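Local coordinates for PilO protein (Pseudomonas aeruginosa, PDB 5UVR) that forms, with PilN, the foundation of the inner-membrane PilM/PilN/PilO/PilP complex needed to assemble a functional type IV pilus for twitching motility and adhesion, this chain being the core region of PilO, at residues V28-F32 with Y33-P37. Sequence-based numbering, arbitrary orientation.
Sequences VAQQF and YIELP
The Tyr33 ring meets Gln30 obliquely, its CE1 lying 4.0 Å from Gln30 CG, while the carboxylate oxygen Glu35 OE2 lies at the ring's edge, in its plane. With chi1 at 42°, CG of Tyr33 sits between the backbone N and the carbonyl carbon, which stands the ring up beside Gln30; its CD2 also packs on Phe32 CB. One face of the Phe32 ring takes its neighbour Gln31, whose CG lies 3.4 Å above the plane, over the centre. Two further flat groups, the amide of Gln30 and the carboxylate of Glu35, are tilted 39° apart. The Gln30 chain bends at chi2 (-80°), turning NE2 back toward Glu35 OE2; the direct hydrogen bond is long and weak, at 3.5 Å. Water 1 bridges the same NE2 and OE2, again through weak bonds, so this polar link is a loose one.

Beneath these side chains runs a tight beta hairpin. Val28 and Glu35 form an antiparallel hydrogen-bonded pair: Val28 N donates to Glu35 O (3.0 Å) and Glu35 N to Val28 O (2.9 Å). Nearer the bend, Gln30 N gives Tyr33 O a 2.8 Å bond, and Gln31 and Phe32 make the type I turn. On the face opposite Val28 and Glu35, CD1 of Ile34 reaches back across the non-hydrogen-bonded pair to Ala29 CB (3.7 Å).

Glu35 OE1 accepts a hydrogen bond from NZ of the chemically dimethylated lysine at position 88, and Gln30 O one from Asn93 ND2. The centre of the hairpin contact lies about 17 Å from the centre of the chain, which has a modified ferredoxin fold. Here strand 33-44 runs between strands 28-29 and 90-92: Ile34 pairs through its backbone with Arg91, and the Tyr33 ring packs edge-to-face with Tyr90.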
loop_
_atom_site.group_PDB
_atom_site.type_symbol
_atom_site.label_atom_id
_atom_site.label_comp_id
_atom_site.label_asym_id
_atom_site.label_seq_id
_atom_site.Cartn_x
_atom_site.Cartn_y
_atom_site.Cartn_z
ATOM N N VAL A 28 -8.509 -6.325 -11.375
ATOM C CA VAL A 28 -9.859 -5.898 -11.725
ATOM C C VAL A 28 -9.781 -5.215 -13.082
ATOM O O VAL A 28 -9.101 -4.193 -13.225
ATOM C CB VAL A 28 -10.454 -4.951 -10.672
ATOM C CG1 VAL A 28 -11.874 -4.573 -11.038
ATOM C CG2 VAL A 28 -10.399 -5.580 -9.275
ATOM N N ALA A 29 -10.457 -5.785 -14.080
ATOM C CA ALA A 29 -10.449 -5.209 -15.420
ATOM C C ALA A 29 -11.419 -4.043 -15.482
ATOM O O ALA A 29 -12.580 -4.164 -15.075
ATOM C CB ALA A 29 -10.827 -6.256 -16.471
ATOM N N GLN A 30 -10.940 -2.906 -15.972
ATOM C CA GLN A 30 -11.813 -1.806 -16.345
ATOM C C GLN A 30 -11.617 -1.536 -17.835
ATOM O O GLN A 30 -10.710 -2.084 -18.469
ATOM C CB GLN A 30 -11.524 -0.551 -15.511
ATOM C CG GLN A 30 -11.527 -0.761 -13.998
ATOM C CD GLN A 30 -12.923 -0.788 -13.407
ATOM O OE1 GLN A 30 -13.915 -0.640 -14.118
ATOM N NE2 GLN A 30 -13.005 -0.973 -12.092
ATOM N N GLN A 31 -12.476 -0.691 -18.407
ATOM C CA GLN A 31 -12.432 -0.552 -19.861
ATOM C C GLN A 31 -11.134 0.089 -20.341
ATOM O O GLN A 31 -10.673 -0.222 -21.442
ATOM C CB GLN A 31 -13.653 0.217 -20.375
ATOM C CG GLN A 31 -13.660 1.706 -20.144
ATOM C CD GLN A 31 -14.804 2.381 -20.886
ATOM O OE1 GLN A 31 -14.938 2.215 -22.092
ATOM N NE2 GLN A 31 -15.620 3.143 -20.171
ATOM N N PHE A 32 -10.498 0.942 -19.532
ATOM C CA PHE A 32 -9.263 1.584 -19.971
ATOM C C PHE A 32 -8.009 1.030 -19.314
ATOM O O PHE A 32 -6.908 1.296 -19.805
ATOM C CB PHE A 32 -9.313 3.096 -19.699
ATOM C CG PHE A 32 -10.517 3.780 -20.266
ATOM C CD1 PHE A 32 -10.768 3.764 -21.627
ATOM C CD2 PHE A 32 -11.384 4.462 -19.442
ATOM C CE1 PHE A 32 -11.867 4.413 -22.153
ATOM C CE2 PHE A 32 -12.494 5.113 -19.961
ATOM C CZ PHE A 32 -12.735 5.083 -21.325
ATOM N N TYR A 33 -8.135 0.271 -18.232
ATOM C CA TYR A 33 -6.942 -0.225 -17.560
ATOM C C TYR A 33 -7.326 -1.403 -16.683
ATOM O O TYR A 33 -8.500 -1.608 -16.370
ATOM C CB TYR A 33 -6.265 0.871 -16.717
ATOM C CG TYR A 33 -7.239 1.718 -15.934
ATOM C CD1 TYR A 33 -7.793 1.252 -14.755
ATOM C CD2 TYR A 33 -7.632 2.974 -16.394
ATOM C CE1 TYR A 33 -8.698 2.003 -14.048
ATOM C CE2 TYR A 33 -8.537 3.736 -15.685
ATOM C CZ TYR A 33 -9.062 3.241 -14.506
ATOM O OH TYR A 33 -9.962 3.979 -13.777
ATOM N N ILE A 34 -6.305 -2.146 -16.269
ATOM C CA ILE A 34 -6.422 -3.230 -15.301
ATOM C C ILE A 34 -5.810 -2.749 -13.989
ATOM O O ILE A 34 -4.667 -2.277 -13.976
ATOM C CB ILE A 34 -5.704 -4.495 -15.799
ATOM C CG1 ILE A 34 -6.069 -4.786 -17.262
ATOM C CG2 ILE A 34 -6.002 -5.682 -14.874
ATOM C CD1 ILE A 34 -7.524 -5.010 -17.480
ATOM N N GLU A 35 -6.559 -2.879 -12.896
ATOM C CA GLU A 35 -6.075 -2.504 -11.565
ATOM C C GLU A 35 -5.442 -3.713 -10.882
ATOM O O GLU A 35 -5.977 -4.819 -10.947
ATOM C CB GLU A 35 -7.214 -1.996 -10.676
ATOM C CG GLU A 35 -8.121 -0.959 -11.305
ATOM C CD GLU A 35 -9.266 -0.576 -10.386
ATOM O OE1 GLU A 35 -9.368 -1.159 -9.281
ATOM O OE2 GLU A 35 -10.068 0.310 -10.762
ATOM N N LEU A 36 -4.325 -3.485 -10.190
ATOM C CA LEU A 36 -3.635 -4.514 -9.405
ATOM C C LEU A 36 -3.623 -4.042 -7.955
ATOM O O LEU A 36 -2.735 -3.274 -7.558
ATOM C CB LEU A 36 -2.219 -4.741 -9.930
ATOM C CG LEU A 36 -1.941 -5.188 -11.391
ATOM C CD1 LEU A 36 -2.499 -4.279 -12.544
ATOM C CD2 LEU A 36 -0.437 -5.371 -11.570
ATOM N N PRO A 37 -4.592 -4.452 -7.140
ATOM C CA PRO A 37 -4.692 -3.927 -5.772
ATOM C C PRO A 37 -3.923 -4.754 -4.757
ATOM O O PRO A 37 -3.842 -5.976 -4.844
ATOM C CB PRO A 37 -6.197 -4.012 -5.476
ATOM C CG PRO A 37 -6.829 -4.712 -6.681
ATOM C CD PRO A 37 -5.724 -5.329 -7.462
HETATM O O HOH W 1 -12.153 -0.668 -9.267
#